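Local coordinates for protein phosphoserine aminotransferase (Bacillus alcalophilus, PDB 1W23) that catalyses the reversible, pyridoxal-phosphate-dependent transamination between phosphoserine and 2-oxoglutarate that forms the second step of serine biosynthesis, at residues K16-R21 / I244-N249; N55-L60 / N249-I254; N151-T156 / N325-V330; F301-E306 / G331-S336. All coordinates share one frame; numbering follows the deposited sequence. Where two conformers were deposited one is given.

Contact 1. Residues K16-R21 / I244-N249; sequences KPALER and IYMLRN
Asn-249 and Arg-21 carry a buried, largely polar helix-to-helix contact between the N-terminal helix 16-24 and the first half of helix 241-256, beside the dimer interface. The axes of segments 16-21 and 244-249 come within 9.4 Å and run at 132° to one another. Ala-18 suits the closest point because its single methyl lets the backbones draw together, its CB lying 3.8 Å from Asn-249 CB. The amide of Asn-249 then bridges the helices. Its ND2 donates to Ala-18 O at 3.3 Å, in the carbonyl plane and on a lone pair, while its OD1 accepts from both NE and NH2 of Arg-248, which grip it side-on from within the guanidinium plane. These bonds fix which way round the amide sits. Arg-21, with its chain extended from CG to NE and CG anti to the backbone N (chi1 178°), reaches across so that its guanidinium lies flat on that of Arg-248, the centres 3.9 Å apart and the planes at 9°. Such a stack of like charges is probably eased by Asp-252, which forms a salt bridge with Arg-21, while Gln-52 accepts a hydrogen bond from Arg-248. Water 1 ties Arg-21 NH1 to Asn-249 O. On the apolar side the doubly bent Met-246 puts its CE 4.0 Å from Leu-19 CD2, and the two also pack on Met-37 and Glu-38 of the second subunit respectively. A parallel-stacked arginine pair thus lies where the first helix of the chain crosses helix 241-256 of the class-V aminotransferase fold.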
# COMPACT_ATOMS: atom_id res chain seq x y z
N LYS A 16 -18.67 11.86 -0.76
CA LYS A 16 -18.68 12.39 0.63
C LYS A 16 -19.28 11.39 1.64
O LYS A 16 -18.72 11.30 2.72
CB LYS A 16 -19.41 13.72 0.66
CG LYS A 16 -19.27 14.45 1.96
CD LYS A 16 -17.88 15.01 2.17
CE LYS A 16 -17.71 16.28 1.34
NZ LYS A 16 -16.44 17.00 1.67
N PRO A 17 -20.34 10.64 1.34
CA PRO A 17 -20.85 9.73 2.39
C PRO A 17 -19.82 8.72 2.83
O PRO A 17 -19.85 8.30 4.00
CB PRO A 17 -22.07 9.07 1.75
CG PRO A 17 -22.40 9.90 0.60
CD PRO A 17 -21.25 10.72 0.18
N ALA A 18 -18.92 8.28 1.96
CA ALA A 18 -17.91 7.28 2.35
C ALA A 18 -16.92 7.90 3.35
O ALA A 18 -16.46 7.24 4.29
CB ALA A 18 -17.21 6.75 1.12
N LEU A 19 -16.57 9.16 3.11
CA LEU A 19 -15.68 9.91 3.99
C LEU A 19 -16.37 10.26 5.30
O LEU A 19 -15.72 10.19 6.36
CB LEU A 19 -15.13 11.17 3.30
CG LEU A 19 -14.04 10.91 2.24
CD1 LEU A 19 -13.89 12.16 1.38
CD2 LEU A 19 -12.74 10.53 2.89
N GLU A 20 -17.61 10.70 5.26
CA GLU A 20 -18.33 11.02 6.49
C GLU A 20 -18.50 9.80 7.37
O GLU A 20 -18.35 9.89 8.58
CB GLU A 20 -19.67 11.66 6.14
CG GLU A 20 -19.58 13.06 5.57
CD GLU A 20 -20.79 13.61 4.88
OE1 GLU A 20 -21.59 12.81 4.36
OE2 GLU A 20 -20.94 14.84 4.79
N ARG A 21 -18.80 8.66 6.76
CA ARG A 21 -18.87 7.38 7.49
C ARG A 21 -17.53 7.07 8.16
O ARG A 21 -17.47 6.74 9.33
CB ARG A 21 -19.31 6.28 6.52
CG ARG A 21 -19.40 4.89 7.07
CD ARG A 21 -19.87 3.92 6.00
NE ARG A 21 -20.04 2.58 6.52
CZ ARG A 21 -20.32 1.53 5.73
NH1 ARG A 21 -20.45 1.68 4.39
NH2 ARG A 21 -20.50 0.33 6.28
N ILE A 244 -8.60 -0.78 2.07
CA ILE A 244 -9.65 -1.75 1.73
C ILE A 244 -10.96 -1.38 2.40
O ILE A 244 -12.05 -1.50 1.79
CB ILE A 244 -9.17 -3.19 2.04
CG1 ILE A 244 -8.04 -3.58 1.08
CG2 ILE A 244 -10.33 -4.17 1.98
CD1 ILE A 244 -7.18 -4.75 1.53
N TYR A 245 -10.92 -0.89 3.63
CA TYR A 245 -12.13 -0.40 4.31
C TYR A 245 -12.70 0.77 3.53
O TYR A 245 -13.94 0.83 3.31
CB TYR A 245 -11.70 0.02 5.74
CG TYR A 245 -12.68 0.95 6.39
CD1 TYR A 245 -13.84 0.51 7.02
CD2 TYR A 245 -12.47 2.33 6.38
CE1 TYR A 245 -14.72 1.40 7.61
CE2 TYR A 245 -13.36 3.20 6.93
CZ TYR A 245 -14.50 2.72 7.56
OH TYR A 245 -15.37 3.64 8.08
N MET A 246 -11.89 1.73 3.08
CA MET A 246 -12.44 2.85 2.31
C MET A 246 -13.01 2.38 0.99
O MET A 246 -14.06 2.90 0.55
CB MET A 246 -11.36 3.92 2.09
CG MET A 246 -11.05 4.73 3.32
SD MET A 246 -12.41 5.66 3.98
CE MET A 246 -12.98 6.59 2.59
N LEU A 247 -12.37 1.43 0.30
CA LEU A 247 -12.89 0.81 -0.89
C LEU A 247 -14.29 0.22 -0.60
O LEU A 247 -15.24 0.45 -1.37
CB LEU A 247 -11.91 -0.27 -1.37
CG LEU A 247 -12.41 -1.22 -2.48
CD1 LEU A 247 -12.69 -0.60 -3.75
CD2 LEU A 247 -11.40 -2.37 -2.59
N ARG A 248 -14.44 -0.53 0.49
CA ARG A 248 -15.74 -1.05 0.86
C ARG A 248 -16.74 0.09 0.94
O ARG A 248 -17.86 -0.01 0.41
CB ARG A 248 -15.58 -1.84 2.18
CG ARG A 248 -16.81 -2.67 2.59
CD ARG A 248 -18.04 -1.89 3.11
NE ARG A 248 -17.67 -0.98 4.22
CZ ARG A 248 -17.67 -1.35 5.47
NH1 ARG A 248 -18.07 -2.55 5.87
NH2 ARG A 248 -17.25 -0.46 6.41
N ASN A 249 -16.40 1.16 1.68
CA ASN A 249 -17.33 2.29 1.82
C ASN A 249 -17.70 2.89 0.48
O ASN A 249 -18.91 3.24 0.27
CB ASN A 249 -16.74 3.36 2.72
CG ASN A 249 -16.67 3.00 4.18
OD1 ASN A 249 -16.97 1.87 4.60
ND2 ASN A 249 -16.34 4.03 4.98
O HOH W 1 -20.07 4.09 2.67

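Contact 2. Residues N55-L60 / N249-I254; sequences NLLREL and NVLDWI
Helix segments 55-60 and 249-254 run in roughly the same direction, their axes 31° apart and 9.7 Å from each other at closest approach, with Leu-56 and Leu-251 nearest in the backbone at 6.3 Å between CA atoms. At this spacing and shallow angle, leucines can fill the gap, and the interface is chiefly theirs. Leu-251, which has the most surface buried here, enters between the residues of the facing helix. Its CB meets Leu-56 CB at 3.9 Å, and the two methyls at its end divide the work: in the conformer of Leu-57 given, one of two, CD1 comes 3.6 Å from Leu-57 CG, whereas CD2 lies near Leu-57 CD2 and Leu-60 CD1. Having CG anti to the carbonyl carbon (chi1 -63°) carries this fork toward Leu-57 and Leu-60. Leu-60 contributes both branches, CD1 resting 3.6 Å from the backbone oxygen Leu-251 O and CD2 touching Ile-254 CG2 at 4.2 Å. Leucine suits these places, since its two methyls can reach different neighbours. At the other end Leu-56 crosses Asp-252 at about a right angle, with CD1 3.5 Å from Asp-252 OD1, a van der Waals contact of a methyl with the carboxylate, whose OD2 is engaged in a salt bridge with Arg-21. Helix 44-61 and helix 241-256 are thus joined by a hydrophobic seam. Its inner side continues through Leu-57 onto Ile-69 and Phe-71 of strand 67-72, at the margin of the seven-stranded sheet, while helix 16-24 packs against helix 241-256 through Asn-249, Val-250 and Trp-253.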
# COMPACT_ATOMS: atom_id res chain seq x y z
N ASN A 55 -17.52 -9.00 -1.88
CA ASN A 55 -18.90 -9.33 -2.27
C ASN A 55 -19.58 -8.17 -2.99
O ASN A 55 -20.36 -8.40 -3.93
CB ASN A 55 -19.67 -9.77 -1.02
CG ASN A 55 -19.19 -11.15 -0.56
OD1 ASN A 55 -18.52 -11.90 -1.25
ND2 ASN A 55 -19.57 -11.49 0.66
N LEU A 56 -19.29 -6.94 -2.59
CA LEU A 56 -19.85 -5.77 -3.26
C LEU A 56 -19.30 -5.68 -4.66
O LEU A 56 -20.05 -5.42 -5.62
CB LEU A 56 -19.55 -4.51 -2.46
CG LEU A 56 -20.36 -4.30 -1.20
CD1 LEU A 56 -19.78 -3.24 -0.28
CD2 LEU A 56 -21.79 -3.92 -1.60
N LEU A 57 -17.98 -5.87 -4.85
CA LEU A 57 -17.45 -5.84 -6.21
C LEU A 57 -18.08 -6.91 -7.12
O LEU A 57 -18.43 -6.68 -8.27
CB LEU A 57 -15.92 -6.06 -6.19
CG LEU A 57 -15.09 -4.81 -6.00
CD1 LEU A 57 -13.68 -5.08 -5.48
CD2 LEU A 57 -15.00 -4.05 -7.33
N ARG A 58 -18.24 -8.10 -6.51
CA ARG A 58 -18.81 -9.22 -7.24
C ARG A 58 -20.21 -8.95 -7.70
O ARG A 58 -20.57 -9.22 -8.83
CB ARG A 58 -18.77 -10.43 -6.33
CG ARG A 58 -19.26 -11.68 -6.93
CD ARG A 58 -18.90 -12.94 -6.11
NE ARG A 58 -17.43 -13.10 -5.88
CZ ARG A 58 -16.64 -13.64 -6.81
NH1 ARG A 58 -16.98 -14.12 -8.00
NH2 ARG A 58 -15.32 -13.76 -6.56
N GLU A 59 -21.03 -8.39 -6.79
CA GLU A 59 -22.41 -8.04 -7.13
C GLU A 59 -22.43 -6.92 -8.17
O GLU A 59 -23.20 -6.97 -9.15
CB GLU A 59 -23.18 -7.59 -5.85
CG GLU A 59 -24.57 -7.10 -6.04
CD GLU A 59 -25.25 -6.60 -4.76
OE1 GLU A 59 -24.61 -6.55 -3.68
OE2 GLU A 59 -26.40 -6.19 -4.98
N LEU A 60 -21.64 -5.86 -7.97
CA LEU A 60 -21.74 -4.68 -8.78
C LEU A 60 -21.27 -4.92 -10.19
O LEU A 60 -21.87 -4.35 -11.12
CB LEU A 60 -20.96 -3.53 -8.13
CG LEU A 60 -21.60 -2.94 -6.91
CD1 LEU A 60 -20.60 -2.07 -6.13
CD2 LEU A 60 -22.83 -2.12 -7.28
N ASN A 249 -16.40 1.16 1.68
CA ASN A 249 -17.33 2.29 1.82
C ASN A 249 -17.70 2.89 0.48
O ASN A 249 -18.91 3.24 0.27
CB ASN A 249 -16.74 3.36 2.72
CG ASN A 249 -16.67 3.00 4.18
OD1 ASN A 249 -16.97 1.87 4.60
ND2 ASN A 249 -16.34 4.03 4.98
N VAL A 250 -16.78 3.05 -0.44
CA VAL A 250 -17.09 3.59 -1.78
C VAL A 250 -18.01 2.66 -2.53
O VAL A 250 -18.98 3.09 -3.16
CB VAL A 250 -15.79 3.89 -2.55
CG1 VAL A 250 -16.12 4.25 -4.00
CG2 VAL A 250 -15.03 5.02 -1.88
N LEU A 251 -17.73 1.35 -2.48
CA LEU A 251 -18.59 0.39 -3.18
C LEU A 251 -20.02 0.40 -2.60
O LEU A 251 -20.99 0.26 -3.35
CB LEU A 251 -18.00 -1.02 -3.09
CG LEU A 251 -16.64 -1.22 -3.75
CD1 LEU A 251 -16.06 -2.57 -3.33
CD2 LEU A 251 -16.80 -1.17 -5.26
N ASP A 252 -20.17 0.56 -1.31
CA ASP A 252 -21.52 0.68 -0.70
C ASP A 252 -22.24 1.88 -1.30
O ASP A 252 -23.45 1.78 -1.58
CB ASP A 252 -21.44 0.82 0.81
CG ASP A 252 -21.62 -0.45 1.62
OD1 ASP A 252 -22.39 -1.33 1.17
OD2 ASP A 252 -21.01 -0.52 2.70
N TRP A 253 -21.56 2.98 -1.51
CA TRP A 253 -22.17 4.17 -2.12
C TRP A 253 -22.54 3.90 -3.57
O TRP A 253 -23.66 4.26 -4.00
CB TRP A 253 -21.20 5.36 -1.98
CG TRP A 253 -21.60 6.53 -2.78
CD1 TRP A 253 -22.51 7.49 -2.43
CD2 TRP A 253 -21.11 6.90 -4.08
NE1 TRP A 253 -22.62 8.44 -3.43
CE2 TRP A 253 -21.76 8.09 -4.46
CE3 TRP A 253 -20.18 6.38 -4.98
CZ2 TRP A 253 -21.53 8.75 -5.66
CZ3 TRP A 253 -19.94 7.01 -6.17
CH2 TRP A 253 -20.61 8.19 -6.50
N ILE A 254 -21.69 3.26 -4.37
CA ILE A 254 -22.05 2.93 -5.73
C ILE A 254 -23.33 2.11 -5.75
O ILE A 254 -24.23 2.34 -6.56
CB ILE A 254 -20.90 2.23 -6.48
CG1 ILE A 254 -19.64 3.12 -6.57
CG2 ILE A 254 -21.34 1.81 -7.88
CD1 ILE A 254 -18.42 2.41 -7.17

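Contact 3. Residues N151-T156 / N325-V330; sequences NTIYGT and NGHRSV. With PLP (pyridoxal-5'-phosphate), chain J.
Turned with CG1 anti to its carbonyl carbon (chi1 -71°), Ile-153 extends its CD1 over the imidazole of His-327, whose own CG is anti to the backbone N (chi1 -171°). The methyl sits over the centre of the ring face, 3.6 Å from the centroid on the ring normal, a CH-pi contact. The other branch, Ile-153 CG2, lies 3.9 Å from Val-330 CG1, which also meets Tyr-154 OH at 3.6 Å; beta-branched residues give these loops compact, stiff apolar surfaces. Two waters bridge the loops, water 2 from Ile-153 O to His-327 N and water 3 from Tyr-154 OH to Ser-329 OG. Loop 151-156 belongs to the cofactor pocket of this class-V aminotransferase: Thr-152 OG1 is hydrogen-bonded to PLP O3 at 2.6 Å, as well as to Ser-175, and Ile-153 packs on Trp-102 of the same pocket. The imidazole is held by His-327 ND1, which accepts from Ser-329 N at 3.1 Å and shares a hydrogen bond with Ser-329 OG. Replacing His-327 with an alanine would probably leave the CD1 methyl of Ile-153 without its ring face and Ser-329 without its imidazole partner. His-327 also packs on Arg-42 of the second subunit, a residue probably binding glutamate.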
# COMPACT_ATOMS: atom_id res chain seq x y z
N ASN A 151 -7.45 5.53 -21.36
CA ASN A 151 -6.10 6.07 -21.50
C ASN A 151 -6.07 7.44 -20.84
O ASN A 151 -6.41 8.48 -21.42
CB ASN A 151 -5.73 6.15 -22.98
CG ASN A 151 -5.89 4.76 -23.58
OD1 ASN A 151 -5.04 3.90 -23.35
ND2 ASN A 151 -6.95 4.54 -24.33
N THR A 152 -5.72 7.41 -19.54
CA THR A 152 -5.96 8.53 -18.62
C THR A 152 -5.33 9.83 -19.09
O THR A 152 -5.87 10.92 -18.81
CB THR A 152 -5.37 8.13 -17.22
OG1 THR A 152 -5.59 6.72 -17.05
CG2 THR A 152 -6.01 8.92 -16.09
N ILE A 153 -4.14 9.74 -19.70
CA ILE A 153 -3.41 10.94 -20.13
C ILE A 153 -3.96 11.56 -21.38
O ILE A 153 -3.94 12.79 -21.57
CB ILE A 153 -1.90 10.62 -20.24
CG1 ILE A 153 -1.33 10.44 -18.82
CG2 ILE A 153 -1.15 11.66 -21.05
CD1 ILE A 153 0.01 9.75 -18.71
N TYR A 154 -4.45 10.72 -22.29
CA TYR A 154 -4.92 11.13 -23.63
C TYR A 154 -6.42 11.33 -23.71
O TYR A 154 -6.90 11.96 -24.67
CB TYR A 154 -4.43 10.12 -24.69
CG TYR A 154 -2.93 10.33 -24.90
CD1 TYR A 154 -2.01 9.57 -24.23
CD2 TYR A 154 -2.48 11.32 -25.71
CE1 TYR A 154 -0.64 9.79 -24.41
CE2 TYR A 154 -1.12 11.55 -25.90
CZ TYR A 154 -0.21 10.76 -25.24
OH TYR A 154 1.16 10.99 -25.41
N GLY A 155 -7.20 10.86 -22.75
CA GLY A 155 -8.65 11.10 -22.76
C GLY A 155 -9.42 10.28 -23.77
O GLY A 155 -10.46 10.74 -24.28
N THR A 156 -8.97 9.07 -24.05
CA THR A 156 -9.66 8.14 -24.94
C THR A 156 -10.04 6.87 -24.18
O THR A 156 -9.44 6.55 -23.15
CB THR A 156 -8.77 7.76 -26.15
OG1 THR A 156 -7.64 7.08 -25.61
CG2 THR A 156 -8.36 8.96 -26.98
N ASN A 325 -4.74 21.02 -14.83
CA ASN A 325 -3.60 21.04 -15.70
C ASN A 325 -3.40 19.67 -16.34
O ASN A 325 -3.43 18.65 -15.64
CB ASN A 325 -2.34 21.38 -14.88
CG ASN A 325 -2.26 22.82 -14.39
OD1 ASN A 325 -3.21 23.58 -14.35
ND2 ASN A 325 -1.09 23.29 -14.02
N GLY A 326 -3.14 19.65 -17.65
CA GLY A 326 -2.89 18.38 -18.30
C GLY A 326 -1.69 17.67 -17.71
O GLY A 326 -0.82 18.24 -17.03
N HIS A 327 -1.58 16.35 -17.96
CA HIS A 327 -0.39 15.61 -17.51
C HIS A 327 0.82 16.26 -18.10
O HIS A 327 0.77 16.77 -19.26
CB HIS A 327 -0.51 14.16 -18.02
CG HIS A 327 0.56 13.26 -17.42
ND1 HIS A 327 1.75 13.06 -18.09
CD2 HIS A 327 0.59 12.58 -16.25
CE1 HIS A 327 2.49 12.27 -17.33
NE2 HIS A 327 1.80 11.95 -16.22
N ARG A 328 1.91 16.29 -17.32
CA ARG A 328 3.11 16.97 -17.65
C ARG A 328 3.68 16.55 -19.00
O ARG A 328 4.33 17.29 -19.72
CB ARG A 328 4.17 16.70 -16.56
CG ARG A 328 4.70 15.27 -16.71
CD ARG A 328 5.41 14.75 -15.50
NE ARG A 328 5.67 13.34 -15.36
CZ ARG A 328 5.91 12.27 -16.08
NH1 ARG A 328 5.97 12.32 -17.42
NH2 ARG A 328 6.12 11.08 -15.49
N SER A 329 3.44 15.32 -19.42
CA SER A 329 3.97 14.79 -20.67
C SER A 329 3.27 15.35 -21.91
O SER A 329 3.81 15.26 -23.02
CB SER A 329 3.87 13.25 -20.75
OG SER A 329 2.52 12.82 -20.74
N VAL A 330 2.06 15.87 -21.78
CA VAL A 330 1.29 16.36 -22.91
C VAL A 330 0.77 17.80 -22.80
O VAL A 330 0.38 18.41 -23.78
CB VAL A 330 0.06 15.47 -23.23
CG1 VAL A 330 0.49 14.06 -23.62
CG2 VAL A 330 -0.94 15.43 -22.09
N1 PLP J . -2.60 2.77 -15.46
C2 PLP J . -3.51 3.80 -15.65
C2A PLP J . -4.47 3.64 -16.76
C3 PLP J . -3.48 4.90 -14.81
O3 PLP J . -4.36 5.86 -14.97
C4 PLP J . -2.50 4.97 -13.75
C4A PLP J . -2.54 6.13 -12.82
C5 PLP J . -1.61 3.90 -13.59
C6 PLP J . -1.67 2.83 -14.47
C5A PLP J . -0.53 3.90 -12.55
O4P PLP J . -1.13 3.53 -11.25
P PLP J . -0.19 3.52 -9.92
O1P PLP J . 0.29 4.93 -9.73
O2P PLP J . 0.95 2.55 -10.18
O3P PLP J . -1.17 3.01 -8.87
O HOH W 2 -3.57 15.15 -19.86
O HOH W 3 2.41 10.80 -22.66

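Contact 4. Residues F301-E306 / G331-S336; sequences FNLRNE and GGCRAS
Cys-333 and Phe-301 bury the most surface here, 81 and 79 Å², and face each other as an antiparallel hydrogen-bonded pair. Phe-301 N donates to Cys-333 O at 3.0 Å, and Cys-333 N returns a bond of 2.8 Å to Phe-301 O. Their side chains rise on the same face of the sheet. With CG between the backbone N and the carbonyl carbon (chi1 59°), the phenyl ring swings across the strand pair and settles over its neighbour, so that Cys-333 CB lies over the ring centre, 3.7 Å from the centroid, in a CH-pi contact. SG of Cys-333 stands obliquely, 4.4 Å from the centroid of the Phe-301 ring, a sulfur-aromatic contact; small and polarisable, a cysteine fits against the face of a flat ring. The pair joins the central strand 298-302 to the outer strand 333-336 of a three-stranded antiparallel sheet, on whose Phe-301 and Cys-333 face helices 306-318 and 343-359 pack, through Phe-312 and Met-353 among others. Exchanging Phe-301 for a serine would probably uncover the CB and sulfur of Cys-333 and open a gap toward Met-353. Next along, Gly-332 buries 38 Å² against segment 301-306, with Asn-302 OD1 3.2 Å from Gly-332 CA. Glycine is needed there: a side chain would collide with that oxygen and with Phe-301 O. Asn-302 OD1 takes its hydrogen from Asn-309.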
# COMPACT_ATOMS: atom_id res chain seq x y z
N PHE A 301 -8.24 18.61 -23.47
CA PHE A 301 -8.49 19.65 -24.45
C PHE A 301 -7.40 20.73 -24.33
O PHE A 301 -6.70 20.84 -23.34
CB PHE A 301 -9.87 20.28 -24.31
CG PHE A 301 -10.17 20.93 -22.98
CD1 PHE A 301 -10.02 22.31 -22.83
CD2 PHE A 301 -10.60 20.21 -21.88
CE1 PHE A 301 -10.29 22.95 -21.62
CE2 PHE A 301 -10.91 20.87 -20.68
CZ PHE A 301 -10.75 22.23 -20.58
N ASN A 302 -7.32 21.53 -25.40
CA ASN A 302 -6.41 22.69 -25.47
C ASN A 302 -7.21 23.89 -25.95
O ASN A 302 -8.19 23.75 -26.68
CB ASN A 302 -5.25 22.44 -26.47
CG ASN A 302 -4.19 21.54 -25.95
OD1 ASN A 302 -3.23 22.06 -25.32
ND2 ASN A 302 -4.30 20.23 -26.16
N LEU A 303 -6.71 25.08 -25.65
CA LEU A 303 -7.13 26.33 -26.26
C LEU A 303 -6.29 26.54 -27.51
O LEU A 303 -5.48 25.70 -27.90
CB LEU A 303 -7.07 27.46 -25.23
CG LEU A 303 -8.18 27.45 -24.17
CD1 LEU A 303 -8.02 26.34 -23.12
CD2 LEU A 303 -8.26 28.82 -23.48
N ARG A 304 -6.45 27.68 -28.22
CA ARG A 304 -5.77 27.84 -29.50
C ARG A 304 -4.27 28.05 -29.42
O ARG A 304 -3.56 27.89 -30.43
CB ARG A 304 -6.38 29.03 -30.29
CG ARG A 304 -7.70 28.70 -30.97
CD ARG A 304 -8.09 29.78 -32.01
NE ARG A 304 -9.23 29.30 -32.81
CZ ARG A 304 -10.52 29.52 -32.48
NH1 ARG A 304 -10.84 30.27 -31.42
NH2 ARG A 304 -11.44 28.95 -33.26
N ASN A 305 -3.69 28.45 -28.31
CA ASN A 305 -2.26 28.59 -28.13
C ASN A 305 -1.92 28.41 -26.67
O ASN A 305 -2.79 28.31 -25.79
CB ASN A 305 -1.80 29.92 -28.74
CG ASN A 305 -2.44 31.14 -28.09
OD1 ASN A 305 -2.32 31.28 -26.88
ND2 ASN A 305 -3.11 31.97 -28.89
N GLU A 306 -0.65 28.30 -26.37
CA GLU A 306 -0.17 27.97 -25.05
C GLU A 306 -0.40 29.14 -24.12
O GLU A 306 -0.66 28.95 -22.91
CB GLU A 306 1.33 27.57 -25.09
CG GLU A 306 1.88 27.22 -23.73
CD GLU A 306 1.16 26.08 -23.07
OE1 GLU A 306 0.44 25.28 -23.70
OE2 GLU A 306 1.38 26.04 -21.83
N GLY A 331 0.77 18.40 -21.62
CA GLY A 331 0.26 19.75 -21.57
C GLY A 331 -1.25 19.81 -21.75
O GLY A 331 -2.00 18.89 -21.55
N GLY A 332 -1.71 21.03 -22.14
CA GLY A 332 -3.10 21.34 -22.24
C GLY A 332 -3.83 21.18 -20.92
O GLY A 332 -3.29 21.45 -19.84
N CYS A 333 -5.10 20.76 -21.00
CA CYS A 333 -6.02 20.70 -19.89
C CYS A 333 -6.60 19.29 -19.78
O CYS A 333 -6.76 18.60 -20.82
CB CYS A 333 -7.18 21.69 -20.07
SG CYS A 333 -6.62 23.38 -20.42
N ARG A 334 -6.95 18.87 -18.60
CA ARG A 334 -7.57 17.56 -18.39
C ARG A 334 -8.55 17.69 -17.25
O ARG A 334 -8.17 17.95 -16.12
CB ARG A 334 -6.53 16.49 -18.06
CG ARG A 334 -7.16 15.12 -17.80
CD ARG A 334 -6.13 14.01 -17.69
NE ARG A 334 -5.13 14.28 -16.65
CZ ARG A 334 -4.23 13.39 -16.27
NH1 ARG A 334 -4.19 12.18 -16.80
NH2 ARG A 334 -3.33 13.76 -15.32
N ALA A 335 -9.85 17.52 -17.56
CA ALA A 335 -10.90 17.50 -16.55
C ALA A 335 -11.20 16.02 -16.21
O ALA A 335 -11.80 15.31 -17.05
CB ALA A 335 -12.17 18.20 -17.04
N SER A 336 -10.76 15.55 -15.06
CA SER A 336 -11.02 14.18 -14.63
C SER A 336 -12.36 14.17 -13.90
O SER A 336 -12.58 14.93 -12.96
CB SER A 336 -9.89 13.66 -13.78
OG SER A 336 -8.67 13.60 -14.52
O HOH W 4 0.25 23.07 -22.49

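How the contacts relate
The contacts form two clusters. Contacts 1 and 2 have centres 11 Å apart, share Asn-249 and use different flanks of helix 241-256, which takes helix 16-24 in one and helix 44-61 in the other. Contacts 3 and 4, centres 9 Å apart, are stitched by Arg-334 NH1 to Thr-152 O, and link the cofactor-pocket loop to the small antiparallel sheet. Between the clusters, centres are 28 to 34 Å apart and nothing touches. Along the chain contacts 1, 2 and 3 interleave, while contact 4 opens after contacts 1 and 2 have closed and interleaves with contact 3. Segments far apart in sequence are thus tied together, with contact 2 opposite contacts 3 and 4 about the chain's centre.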